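Local atomic coordinates of cytokinin riboside 5'-monophosphate phosphoribohydrolase (PDB entry 5WQ3), a protein that is a phosphoribohydrolase-type protein of the lysine decarboxylase-like SLOG clan, built on a Rossmann-like parallel sheet flanked by helices. Residues P195-G200 with R228-D233; Q54-A59 with L147-F152; E66-V71 with D100-T105; L92-V97 with S120-L125. One frame throughout, in Å; residues are numbered along the deposited sequence. Where two conformers were deposited one is given.

Overall arrangement
All four contacts belong to one alpha/beta fold with a seven-stranded parallel sheet. Interaction 1 joins the strands at one end of that sheet, 196-199 and 230-232, while interaction 2 sets helix 46-64 against the outermost strand at the other end, 145-149; their centres lie 29 Å apart, on opposite sides of the centre of the chain. Interaction 3, the most buried, pairs strands 70-74 and 102-105 in the middle of the sheet. Interaction 4 lies at the surface and touches interaction 3 directly, for Leu96 and Leu125 reach Val103. Backbone ladders hold interactions 1 and 3, a single carboxylate grips interaction 2, and interaction 4 is apolar packing without hydrogen bonds.

Interaction 1 (P195-G200 with R228-D233); sequences PIVLIG and RMLVTD. With PGE (triethylene glycol), chain M.
Leu198 uses both its backbone N and its backbone O on strand 230-232: its N donates to Leu230 O at 2.7 Å, with an angle of 169° at the hydrogen, and its O accepts from Thr232 N at 3.0 Å. Leu230 N to Ile196 O and Gly200 N to Thr232 O, both 3.1 Å, complete the parallel ladder. The last differs in kind, since Gly200 N stands above the carbonyl plane of Thr232 and does not meet a lone pair. Every acceptor of the ladder also receives a CA-H from the facing strand, as where Val197 CA comes within 3.3 Å of Leu230 O.

On one face Met229, its chain bent at the sulfur, slants across Ile196 and Leu198, with SD 3.8 Å from Leu198 CD1; Leu198 and Ile196 are covered there by helix 173-188. On the other face Val197 and Leu230 lie side by side, CG1 to CD2 4.1 Å. The polar ends turn to partners nearby: Thr232 OG1 bonds to Gln237 OE1 and Asp234 N, and Asp233 OD2 to Thr201 OG1. On the outer edge of strand 230-232, Val231 O accepts a weak hydrogen bond from triethylene glycol O4; strand 196-199 pairs on its other side with Phe166 and Cys168. The backbone polar groups between these strands are thus satisfied mutually, which leaves the side chains to supply the apolar packing.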
loop_
_atom_site.group_PDB
_atom_site.type_symbol
_atom_site.label_atom_id
_atom_site.label_comp_id
_atom_site.label_asym_id
_atom_site.label_seq_id
_atom_site.Cartn_x
_atom_site.Cartn_y
_atom_site.Cartn_z
ATOM N N PRO C 195 -43.106 34.440 -52.258
ATOM C CA PRO C 195 -41.818 34.485 -52.985
ATOM C C PRO C 195 -40.707 33.676 -52.301
ATOM O O PRO C 195 -40.691 33.472 -51.079
ATOM C CB PRO C 195 -41.504 35.985 -53.042
ATOM C CG PRO C 195 -42.267 36.564 -51.911
ATOM C CD PRO C 195 -43.528 35.769 -51.853
ATOM N N ILE C 196 -39.754 33.211 -53.110
ATOM C CA ILE C 196 -38.781 32.296 -52.648
ATOM C C ILE C 196 -37.496 32.842 -53.195
ATOM O O ILE C 196 -37.385 33.051 -54.426
ATOM C CB ILE C 196 -39.006 30.871 -53.194
ATOM C CG1 ILE C 196 -40.361 30.292 -52.720
ATOM C CG2 ILE C 196 -37.812 29.994 -52.778
ATOM C CD1 ILE C 196 -40.736 29.026 -53.439
ATOM N N VAL C 197 -36.559 33.099 -52.305
ATOM C CA VAL C 197 -35.288 33.696 -52.744
ATOM C C VAL C 197 -34.117 32.884 -52.263
ATOM O O VAL C 197 -34.125 32.424 -51.093
ATOM C CB VAL C 197 -35.093 35.112 -52.186
ATOM C CG1 VAL C 197 -33.809 35.725 -52.771
ATOM C CG2 VAL C 197 -36.291 35.964 -52.509
ATOM N N LEU C 198 -33.129 32.653 -53.168
ATOM C CA LEU C 198 -31.891 31.979 -52.758
ATOM C C LEU C 198 -30.762 33.014 -52.796
ATOM O O LEU C 198 -30.607 33.688 -53.797
ATOM C CB LEU C 198 -31.546 30.715 -53.648
ATOM C CG LEU C 198 -32.696 29.704 -54.030
ATOM C CD1 LEU C 198 -32.202 28.580 -54.890
ATOM C CD2 LEU C 198 -33.394 29.086 -52.829
ATOM N N ILE C 199 -29.972 33.099 -51.742
ATOM C CA ILE C 199 -28.849 34.010 -51.641
ATOM C C ILE C 199 -27.532 33.283 -51.787
ATOM O O ILE C 199 -27.256 32.417 -51.037
ATOM C CB ILE C 199 -28.820 34.705 -50.288
ATOM C CG1 ILE C 199 -30.153 35.366 -49.981
ATOM C CG2 ILE C 199 -27.640 35.639 -50.184
ATOM C CD1 ILE C 199 -30.472 36.613 -50.723
ATOM N N GLY C 200 -26.710 33.705 -52.737
ATOM C CA GLY C 200 -25.447 33.080 -52.984
ATOM C C GLY C 200 -25.514 32.440 -54.348
ATOM O O GLY C 200 -25.966 31.327 -54.509
ATOM N N ARG C 228 -39.573 31.145 -61.067
ATOM C CA ARG C 228 -40.163 32.056 -60.082
ATOM C C ARG C 228 -39.329 32.329 -58.831
ATOM O O ARG C 228 -39.634 33.279 -58.092
ATOM C CB ARG C 228 -41.499 31.499 -59.628
ATOM C CG ARG C 228 -41.406 30.283 -58.704
ATOM C CD ARG C 228 -42.741 29.534 -58.622
ATOM N NE ARG C 228 -43.807 30.523 -58.477
ATOM C CZ ARG C 228 -45.018 30.487 -59.039
ATOM N NH1 ARG C 228 -45.403 29.489 -59.811
ATOM N NH2 ARG C 228 -45.865 31.488 -58.821
ATOM N N MET C 229 -38.283 31.524 -58.579
ATOM C CA MET C 229 -37.355 31.843 -57.506
ATOM C C MET C 229 -36.381 32.903 -57.976
ATOM O O MET C 229 -35.850 32.825 -59.051
ATOM C CB MET C 229 -36.459 30.672 -57.148
ATOM C CG MET C 229 -37.140 29.479 -56.602
ATOM S SD MET C 229 -35.907 28.389 -55.864
ATOM C CE MET C 229 -35.617 27.346 -57.291
ATOM N N LEU C 230 -35.994 33.788 -57.108
ATOM C CA LEU C 230 -34.888 34.659 -57.403
ATOM C C LEU C 230 -33.657 34.065 -56.782
ATOM O O LEU C 230 -33.692 33.623 -55.639
ATOM C CB LEU C 230 -35.131 36.017 -56.792
ATOM C CG LEU C 230 -33.975 36.972 -56.808
ATOM C CD1 LEU C 230 -33.501 37.297 -58.228
ATOM C CD2 LEU C 230 -34.386 38.204 -56.044
ATOM N N VAL C 231 -32.570 34.024 -57.545
ATOM C CA VAL C 231 -31.241 33.720 -57.025
ATOM C C VAL C 231 -30.320 34.948 -57.154
ATOM O O VAL C 231 -30.110 35.390 -58.265
ATOM C CB VAL C 231 -30.574 32.533 -57.818
ATOM C CG1 VAL C 231 -29.275 32.118 -57.170
ATOM C CG2 VAL C 231 -31.499 31.330 -57.981
ATOM N N THR C 232 -29.759 35.476 -56.073
ATOM C CA THR C 232 -29.016 36.713 -56.160
ATOM C C THR C 232 -28.045 36.827 -55.031
ATOM O O THR C 232 -28.172 36.133 -54.024
ATOM C CB THR C 232 -29.964 37.932 -56.125
ATOM O OG1 THR C 232 -29.188 39.120 -56.255
ATOM C CG2 THR C 232 -30.763 37.973 -54.716
ATOM N N ASP C 233 -27.063 37.714 -55.182
ATOM C CA ASP C 233 -26.195 38.126 -54.075
ATOM C C ASP C 233 -26.546 39.485 -53.513
ATOM O O ASP C 233 -25.888 39.963 -52.573
ATOM C CB ASP C 233 -24.754 38.162 -54.554
ATOM C CG ASP C 233 -24.237 36.783 -54.857
ATOM O OD1 ASP C 233 -24.573 35.816 -54.081
ATOM O OD2 ASP C 233 -23.524 36.625 -55.864
HETATM O O4 PGE M . -28.257 36.577 -60.132
HETATM C C6 PGE M . -29.092 37.697 -59.858
HETATM C C5 PGE M . -30.194 37.702 -60.906
HETATM O O3 PGE M . -30.965 38.892 -60.765
#

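Interaction 2 (Q54-A59 with L147-F152)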
loop_
_atom_site.group_PDB
_atom_site.type_symbol
_atom_site.label_atom_id
_atom_site.label_comp_id
_atom_site.label_asym_id
_atom_site.label_seq_id
_atom_site.Cartn_x
_atom_site.Cartn_y
_atom_site.Cartn_z
ATOM N N GLN C 54 -51.042 17.459 -30.444
ATOM C CA GLN C 54 -52.097 18.426 -30.399
ATOM C C GLN C 54 -51.646 19.630 -29.637
ATOM O O GLN C 54 -51.915 20.757 -29.981
ATOM C CB GLN C 54 -53.383 17.831 -29.724
ATOM C CG GLN C 54 -54.499 18.853 -29.765
ATOM C CD GLN C 54 -55.862 18.409 -29.196
ATOM O OE1 GLN C 54 -56.223 18.767 -28.091
ATOM N NE2 GLN C 54 -56.629 17.684 -29.990
ATOM N N SER C 55 -50.917 19.402 -28.601
ATOM C CA SER C 55 -50.435 20.460 -27.701
ATOM C C SER C 55 -49.514 21.423 -28.416
ATOM O O SER C 55 -49.566 22.629 -28.193
ATOM C CB SER C 55 -49.699 19.798 -26.501
ATOM O OG SER C 55 -49.378 20.717 -25.484
ATOM N N GLU C 56 -48.662 20.886 -29.262
ATOM C CA GLU C 56 -47.735 21.711 -29.963
ATOM C C GLU C 56 -48.401 22.565 -31.043
ATOM O O GLU C 56 -48.020 23.743 -31.178
ATOM C CB GLU C 56 -46.663 20.841 -30.598
ATOM C CG GLU C 56 -45.692 20.383 -29.561
ATOM C CD GLU C 56 -44.269 20.180 -30.110
ATOM O OE1 GLU C 56 -44.028 20.049 -31.358
ATOM O OE2 GLU C 56 -43.415 20.083 -29.229
ATOM N N PHE C 57 -49.416 22.001 -31.762
ATOM C CA PHE C 57 -50.171 22.783 -32.702
ATOM C C PHE C 57 -50.912 23.857 -31.985
ATOM O O PHE C 57 -50.918 24.991 -32.407
ATOM C CB PHE C 57 -51.098 21.942 -33.603
ATOM C CG PHE C 57 -50.364 21.191 -34.685
ATOM C CD1 PHE C 57 -49.955 21.863 -35.856
ATOM C CD2 PHE C 57 -50.049 19.863 -34.552
ATOM C CE1 PHE C 57 -49.296 21.189 -36.858
ATOM C CE2 PHE C 57 -49.343 19.183 -35.571
ATOM C CZ PHE C 57 -48.950 19.858 -36.714
ATOM N N VAL C 58 -51.605 23.505 -30.910
ATOM C CA VAL C 58 -52.338 24.516 -30.175
ATOM C C VAL C 58 -51.474 25.672 -29.703
ATOM O O VAL C 58 -51.768 26.811 -29.988
ATOM C CB VAL C 58 -53.131 23.876 -28.999
ATOM C CG1 VAL C 58 -53.722 24.956 -28.124
ATOM C CG2 VAL C 58 -54.162 22.938 -29.510
ATOM N N ALA C 59 -50.355 25.400 -29.037
ATOM C CA ALA C 59 -49.427 26.416 -28.534
ATOM C C ALA C 59 -48.800 27.265 -29.636
ATOM O O ALA C 59 -48.582 28.497 -29.460
ATOM C CB ALA C 59 -48.289 25.748 -27.734
ATOM N N LEU C 147 -40.230 29.870 -29.514
ATOM C CA LEU C 147 -40.989 28.709 -29.098
ATOM C C LEU C 147 -40.095 27.549 -29.443
ATOM O O LEU C 147 -39.225 27.623 -30.320
ATOM C CB LEU C 147 -42.295 28.518 -29.877
ATOM C CG LEU C 147 -43.514 29.391 -29.758
ATOM C CD1 LEU C 147 -43.155 30.817 -30.093
ATOM C CD2 LEU C 147 -44.570 28.890 -30.730
ATOM N N ASN C 148 -40.349 26.445 -28.776
ATOM C CA ASN C 148 -39.574 25.226 -28.935
ATOM C C ASN C 148 -40.479 24.019 -29.222
ATOM O O ASN C 148 -41.448 23.792 -28.528
ATOM C CB ASN C 148 -38.708 25.033 -27.672
ATOM C CG ASN C 148 -37.376 25.750 -27.778
ATOM O OD1 ASN C 148 -36.782 25.853 -28.857
ATOM N ND2 ASN C 148 -36.913 26.257 -26.681
ATOM N N PHE C 149 -40.151 23.257 -30.252
ATOM C CA PHE C 149 -41.001 22.179 -30.738
ATOM C C PHE C 149 -40.233 20.881 -30.655
ATOM O O PHE C 149 -39.063 20.787 -31.024
ATOM C CB PHE C 149 -41.406 22.382 -32.219
ATOM C CG PHE C 149 -42.301 23.563 -32.451
ATOM C CD1 PHE C 149 -41.783 24.812 -32.593
ATOM C CD2 PHE C 149 -43.682 23.419 -32.447
ATOM C CE1 PHE C 149 -42.621 25.910 -32.756
ATOM C CE2 PHE C 149 -44.531 24.485 -32.655
ATOM C CZ PHE C 149 -44.008 25.746 -32.799
ATOM N N ARG C 150 -40.894 19.892 -30.117
ATOM C CA ARG C 150 -40.460 18.522 -30.212
ATOM C C ARG C 150 -40.640 17.892 -31.629
ATOM O O ARG C 150 -39.863 17.054 -32.036
ATOM C CB ARG C 150 -41.257 17.744 -29.124
ATOM C CG ARG C 150 -41.510 16.283 -29.411
ATOM C CD ARG C 150 -40.237 15.552 -29.203
ATOM N NE ARG C 150 -40.399 14.127 -28.992
ATOM C CZ ARG C 150 -39.433 13.388 -28.463
ATOM N NH1 ARG C 150 -38.294 13.984 -28.101
ATOM N NH2 ARG C 150 -39.595 12.077 -28.287
ATOM N N TYR C 151 -41.713 18.240 -32.337
ATOM C CA TYR C 151 -42.111 17.552 -33.532
ATOM C C TYR C 151 -41.747 18.401 -34.737
ATOM O O TYR C 151 -42.303 19.479 -34.944
ATOM C CB TYR C 151 -43.610 17.307 -33.472
ATOM C CG TYR C 151 -43.923 16.320 -32.368
ATOM C CD1 TYR C 151 -43.579 14.959 -32.483
ATOM C CD2 TYR C 151 -44.542 16.734 -31.212
ATOM C CE1 TYR C 151 -43.890 14.053 -31.470
ATOM C CE2 TYR C 151 -44.802 15.831 -30.185
ATOM C CZ TYR C 151 -44.487 14.508 -30.324
ATOM O OH TYR C 151 -44.788 13.653 -29.268
ATOM N N PHE C 152 -40.801 17.916 -35.531
ATOM C CA PHE C 152 -40.350 18.564 -36.769
ATOM C C PHE C 152 -41.531 18.995 -37.637
ATOM O O PHE C 152 -41.576 20.098 -38.157
ATOM C CB PHE C 152 -39.472 17.532 -37.482
ATOM C CG PHE C 152 -38.420 18.095 -38.344
ATOM C CD1 PHE C 152 -37.291 18.685 -37.789
ATOM C CD2 PHE C 152 -38.509 17.978 -39.742
ATOM C CE1 PHE C 152 -36.295 19.223 -38.607
ATOM C CE2 PHE C 152 -37.501 18.487 -40.568
ATOM C CZ PHE C 152 -36.401 19.115 -40.001
#
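Glu56 reaches from helix 46-64 to the end of strand 145-149, where the chain turns into the next helix. At the start of the segment Leu147 makes only a light contact, CD2 lying 4.2 Å from Ala59 O. Phe149 comes next and offers the edge of its ring, CD2 being 3.6 Å from Glu56 OE1, which lies in the ring plane. Arg150 N then donates to Glu56 OE2 at 2.7 Å, on the syn lone pair, and Arg150 CB packs 3.2 Å from the same oxygen. Its guanidinium runs elsewhere, to Glu132 and to Glu223 of a second subunit. Tyr151 N donates to Glu56 OE1 at 3.1 Å, also from the syn side but 25° out of the carboxylate plane, so consecutive amides hold both oxygens and fix the rotation of the group. The bend of the Glu56 chain at its second torsion (-149°) brings the carboxylate to them. Tyr151 carries Arg150 CG over one ring face, and its ring edge meets Glu56 OE1. Tyr151 is the N-cap of helix 152-162, whose Ala154 touches Glu56, while Phe149 is bonded through its backbone to strand 126-131 and the following Glu132, and packs on Leu129.

Interaction 3 (E66-V71 with D100-T105); sequences EMPKAV and DYAVVT
Lys69 lies across the ring of Tyr101, with CE over one face, 4.2 Å from the ring centroid and 11° off the normal. NZ stands farther along at 4.8 Å from the same centroid, a cation-pi contact. Its first torsion of 76° puts CG between the backbone N and the carbonyl carbon, and from there the extended chain runs along the ring. Val71 CG2 makes a second, off-centre CH-pi contact with Tyr101, while Ala70 N lies at the ring edge.

The backbones pair beside this group. Ala102 N donates to Lys69 O, Val71 N to Ala102 O, and Val104 N to Val71 O at 2.9 Å, the last nearly straight with 171° at the hydrogen. This is the parallel pairing of a beta-alpha-beta unit, strand 70-74, helix 84-98 and strand 102-105, in the middle of the Rossmann-like sheet. On the face bearing Ala70 and Ala102, Met67 folds back through two bent torsions so that CE touches Ala102 CB at 3.7 Å and also reaches Val104 CG2; Leu125 and Val127 extend this apolar patch.

Farther out, one water joins Lys69 NZ to Tyr101 OH, and another donates to both Lys69 O and Asp100 O. Tyr101 OH has a further bond to His246 ND1, which helps fix the ring. Asp100, with positive phi, is the C-prime residue of the Schellman motif closing helix 84-98, and so turns the chain into the strand. Gln164 accepts from Ala70 N, and Leu96 of the helix packs on Val71.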
loop_
_atom_site.group_PDB
_atom_site.type_symbol
_atom_site.label_atom_id
_atom_site.label_comp_id
_atom_site.label_asym_id
_atom_site.label_seq_id
_atom_site.Cartn_x
_atom_site.Cartn_y
_atom_site.Cartn_z
ATOM N N GLU C 66 -51.334 36.161 -33.885
ATOM C CA GLU C 66 -51.334 37.590 -34.137
ATOM C C GLU C 66 -50.164 38.128 -34.951
ATOM O O GLU C 66 -50.017 39.342 -35.116
ATOM C CB GLU C 66 -51.421 38.315 -32.814
ATOM C CG GLU C 66 -52.683 37.868 -32.049
ATOM C CD GLU C 66 -53.075 38.818 -30.948
ATOM O OE1 GLU C 66 -52.274 39.744 -30.625
ATOM O OE2 GLU C 66 -54.198 38.627 -30.414
ATOM N N MET C 67 -49.332 37.260 -35.466
ATOM C CA MET C 67 -48.078 37.707 -36.136
ATOM C C MET C 67 -48.356 38.770 -37.194
ATOM O O MET C 67 -49.298 38.684 -37.962
ATOM C CB MET C 67 -47.351 36.538 -36.807
ATOM C CG MET C 67 -46.465 35.684 -35.953
ATOM S SD MET C 67 -44.905 36.460 -35.421
ATOM C CE MET C 67 -43.925 36.645 -36.886
ATOM N N PRO C 68 -47.517 39.784 -37.237
ATOM C CA PRO C 68 -47.522 40.689 -38.369
ATOM C C PRO C 68 -46.879 40.021 -39.610
ATOM O O PRO C 68 -46.367 38.924 -39.535
ATOM C CB PRO C 68 -46.582 41.810 -37.890
ATOM C CG PRO C 68 -45.588 41.082 -37.017
ATOM C CD PRO C 68 -46.415 40.061 -36.295
ATOM N N LYS C 69 -46.882 40.710 -40.737
ATOM C CA LYS C 69 -46.260 40.145 -41.929
ATOM C C LYS C 69 -44.790 39.727 -41.645
ATOM O O LYS C 69 -44.090 40.357 -40.849
ATOM C CB LYS C 69 -46.416 41.103 -43.106
ATOM C CG LYS C 69 -45.467 42.282 -43.025
ATOM C CD LYS C 69 -45.642 43.062 -44.339
ATOM C CE LYS C 69 -45.062 44.437 -44.214
ATOM N NZ LYS C 69 -45.505 45.167 -45.412
ATOM N N ALA C 70 -44.343 38.636 -42.271
ATOM C CA ALA C 70 -43.131 37.942 -41.882
ATOM C C ALA C 70 -42.498 37.190 -43.020
ATOM O O ALA C 70 -43.213 36.734 -43.923
ATOM C CB ALA C 70 -43.416 36.998 -40.710
ATOM N N VAL C 71 -41.151 37.108 -42.960
ATOM C CA VAL C 71 -40.345 36.294 -43.804
ATOM C C VAL C 71 -39.599 35.272 -42.948
ATOM O O VAL C 71 -39.022 35.637 -41.945
ATOM C CB VAL C 71 -39.321 37.170 -44.544
ATOM C CG1 VAL C 71 -38.462 36.309 -45.463
ATOM C CG2 VAL C 71 -40.086 38.210 -45.337
ATOM N N ASP C 100 -40.436 46.528 -42.962
ATOM C CA ASP C 100 -41.534 46.210 -42.069
ATOM C C ASP C 100 -41.916 44.722 -41.996
ATOM O O ASP C 100 -43.074 44.405 -41.734
ATOM C CB ASP C 100 -42.749 47.080 -42.375
ATOM C CG ASP C 100 -42.375 48.575 -42.437
ATOM O OD1 ASP C 100 -41.620 49.021 -41.531
ATOM O OD2 ASP C 100 -42.755 49.248 -43.434
ATOM N N TYR C 101 -40.951 43.834 -42.174
ATOM C CA TYR C 101 -41.207 42.359 -41.967
ATOM C C TYR C 101 -40.670 41.884 -40.630
ATOM O O TYR C 101 -39.632 42.288 -40.197
ATOM C CB TYR C 101 -40.594 41.513 -43.105
ATOM C CG TYR C 101 -41.344 41.674 -44.406
ATOM C CD1 TYR C 101 -42.475 40.931 -44.660
ATOM C CD2 TYR C 101 -40.896 42.558 -45.387
ATOM C CE1 TYR C 101 -43.155 41.036 -45.844
ATOM C CE2 TYR C 101 -41.561 42.710 -46.553
ATOM C CZ TYR C 101 -42.701 41.977 -46.782
ATOM O OH TYR C 101 -43.347 42.101 -47.965
ATOM N N ALA C 102 -41.413 41.052 -39.954
ATOM C CA ALA C 102 -40.821 40.157 -38.929
ATOM C C ALA C 102 -39.919 39.135 -39.600
ATOM O O ALA C 102 -40.144 38.787 -40.738
ATOM C CB ALA C 102 -41.924 39.434 -38.141
ATOM N N VAL C 103 -38.872 38.693 -38.898
ATOM C CA VAL C 103 -37.922 37.751 -39.413
ATOM C C VAL C 103 -38.014 36.530 -38.520
ATOM O O VAL C 103 -37.829 36.654 -37.292
ATOM C CB VAL C 103 -36.528 38.342 -39.360
ATOM C CG1 VAL C 103 -35.457 37.302 -39.627
ATOM C CG2 VAL C 103 -36.450 39.518 -40.337
ATOM N N VAL C 104 -38.362 35.411 -39.122
ATOM C CA VAL C 104 -38.566 34.134 -38.465
ATOM C C VAL C 104 -37.474 33.166 -38.895
ATOM O O VAL C 104 -37.216 33.020 -40.121
ATOM C CB VAL C 104 -39.888 33.523 -38.898
ATOM C CG1 VAL C 104 -40.204 32.224 -38.151
ATOM C CG2 VAL C 104 -40.989 34.525 -38.692
ATOM N N THR C 105 -36.855 32.492 -37.900
ATOM C CA THR C 105 -35.850 31.452 -38.199
ATOM C C THR C 105 -36.117 30.198 -37.409
ATOM O O THR C 105 -36.901 30.217 -36.482
ATOM C CB THR C 105 -34.462 31.877 -37.788
ATOM O OG1 THR C 105 -34.423 32.069 -36.351
ATOM C CG2 THR C 105 -34.063 33.103 -38.493
HETATM O O HOH W 1 -44.736 44.365 -48.121
HETATM O O HOH W 2 -44.319 42.958 -39.716
#

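Interaction 4 (L92-V97 with S120-L125); sequences LGEKLV and SEANGL
Val97 and Ala122 bury the most surface here, with Gly124 next to them. Val97, near the end of helix 84-98, points its two methyls at the turn that follows helix 113-121. CG1 lies 3.5 Å from Gly124 CA and 4.0 Å from Ala122 CB, while CG2 comes within 3.7 Å of the same Gly124 CA, so the glycine is straddled by both branches of the valine. The first torsion, 160°, directs CG1 away from the backbone N and against Ala122 and Gly124. With no side chain of its own, Gly124 lets the valine come this close. Ala122 presents its methyl to the helix, where Glu94 CG touches it at 4.2 Å, one turn before Val97. No hydrogen bond crosses between the segments; they meet by van der Waals packing.

Beyond it, Leu96 turns toward the sheet and packs on Val73 and Val103, and Leu125 runs on into strand 126-131. The turn holding Ala122 and Gly124 is a Schellman motif: Asn123, with positive phi, is its C-prime residue, Asn123 N bonds to Ser120 O at 2.9 Å, and Gly124 N bonds to Ala119 O, the pair of bonds by which that motif ends helix 113-121.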
loop_
_atom_site.group_PDB
_atom_site.type_symbol
_atom_site.label_atom_id
_atom_site.label_comp_id
_atom_site.label_asym_id
_atom_site.label_seq_id
_atom_site.Cartn_x
_atom_site.Cartn_y
_atom_site.Cartn_z
ATOM N N LEU C 92 -29.350 41.056 -44.119
ATOM C CA LEU C 92 -30.669 40.629 -44.563
ATOM C C LEU C 92 -31.727 40.842 -43.470
ATOM O O LEU C 92 -32.842 41.353 -43.728
ATOM C CB LEU C 92 -30.626 39.172 -44.962
ATOM C CG LEU C 92 -31.958 38.613 -45.424
ATOM C CD1 LEU C 92 -32.460 39.348 -46.634
ATOM C CD2 LEU C 92 -31.812 37.128 -45.721
ATOM N N GLY C 93 -31.380 40.500 -42.258
ATOM C CA GLY C 93 -32.361 40.660 -41.175
ATOM C C GLY C 93 -32.656 42.126 -40.972
ATOM O O GLY C 93 -33.817 42.540 -40.809
ATOM N N GLU C 94 -31.598 42.924 -40.983
ATOM C CA GLU C 94 -31.740 44.387 -40.863
ATOM C C GLU C 94 -32.648 44.970 -41.973
ATOM O O GLU C 94 -33.556 45.751 -41.689
ATOM C CB GLU C 94 -30.365 45.050 -40.898
ATOM C CG GLU C 94 -30.382 46.528 -40.514
ATOM C CD GLU C 94 -30.561 47.467 -41.704
ATOM O OE1 GLU C 94 -31.582 48.222 -41.738
ATOM O OE2 GLU C 94 -29.667 47.446 -42.600
ATOM N N LYS C 95 -32.419 44.587 -43.226
ATOM C CA LYS C 95 -33.176 45.121 -44.372
ATOM C C LYS C 95 -34.602 44.618 -44.402
ATOM O O LYS C 95 -35.495 45.315 -44.843
ATOM C CB LYS C 95 -32.485 44.672 -45.660
ATOM C CG LYS C 95 -31.105 45.337 -45.862
ATOM C CD LYS C 95 -30.352 44.735 -47.020
ATOM C CE LYS C 95 -28.926 45.287 -47.199
ATOM N NZ LYS C 95 -28.960 46.743 -47.404
ATOM N N LEU C 96 -34.817 43.370 -43.982
ATOM C CA LEU C 96 -36.185 42.876 -43.880
ATOM C C LEU C 96 -36.983 43.704 -42.876
ATOM O O LEU C 96 -38.128 43.989 -43.094
ATOM C CB LEU C 96 -36.234 41.371 -43.502
ATOM C CG LEU C 96 -35.814 40.475 -44.646
ATOM C CD1 LEU C 96 -35.562 39.051 -44.170
ATOM C CD2 LEU C 96 -36.902 40.529 -45.713
ATOM N N VAL C 97 -36.356 44.100 -41.780
ATOM C CA VAL C 97 -37.085 44.836 -40.731
ATOM C C VAL C 97 -37.355 46.268 -41.195
ATOM O O VAL C 97 -38.368 46.800 -40.878
ATOM C CB VAL C 97 -36.287 44.904 -39.446
ATOM C CG1 VAL C 97 -36.784 46.050 -38.520
ATOM C CG2 VAL C 97 -36.391 43.570 -38.752
ATOM N N SER C 120 -33.223 41.868 -34.655
ATOM C CA SER C 120 -33.380 42.269 -33.259
ATOM C C SER C 120 -32.670 43.609 -33.046
ATOM O O SER C 120 -33.217 44.540 -32.479
ATOM C CB SER C 120 -32.797 41.217 -32.317
ATOM O OG SER C 120 -33.362 41.406 -31.019
ATOM N N GLU C 121 -31.456 43.688 -33.541
ATOM C CA GLU C 121 -30.658 44.875 -33.336
ATOM C C GLU C 121 -31.168 46.066 -34.142
ATOM O O GLU C 121 -30.780 47.170 -33.829
ATOM C CB GLU C 121 -29.174 44.592 -33.581
ATOM C CG GLU C 121 -28.582 43.705 -32.474
ATOM C CD GLU C 121 -27.072 43.515 -32.580
ATOM O OE1 GLU C 121 -26.508 43.818 -33.668
ATOM O OE2 GLU C 121 -26.457 43.015 -31.583
ATOM N N ALA C 122 -32.050 45.859 -35.135
ATOM C CA ALA C 122 -32.786 46.979 -35.771
ATOM C C ALA C 122 -34.104 47.222 -35.143
ATOM O O ALA C 122 -34.958 47.838 -35.746
ATOM C CB ALA C 122 -33.008 46.727 -37.241
ATOM N N ASN C 123 -34.334 46.754 -33.929
ATOM C CA ASN C 123 -35.652 46.982 -33.304
ATOM C C ASN C 123 -36.812 46.427 -34.040
ATOM O O ASN C 123 -37.905 46.987 -33.919
ATOM C CB ASN C 123 -35.957 48.482 -33.152
ATOM C CG ASN C 123 -34.860 49.222 -32.456
ATOM O OD1 ASN C 123 -34.177 50.117 -33.034
ATOM N ND2 ASN C 123 -34.643 48.838 -31.218
ATOM N N GLY C 124 -36.614 45.348 -34.821
ATOM C CA GLY C 124 -37.724 44.653 -35.448
ATOM C C GLY C 124 -38.114 43.399 -34.657
ATOM O O GLY C 124 -37.496 43.064 -33.656
ATOM N N LEU C 125 -39.123 42.688 -35.125
ATOM C CA LEU C 125 -39.544 41.445 -34.462
ATOM C C LEU C 125 -38.729 40.255 -34.983
ATOM O O LEU C 125 -38.830 39.897 -36.176
ATOM C CB LEU C 125 -41.011 41.162 -34.723
ATOM C CG LEU C 125 -41.602 39.932 -34.028
ATOM C CD1 LEU C 125 -41.387 39.926 -32.529
ATOM C CD2 LEU C 125 -43.075 39.890 -34.344
#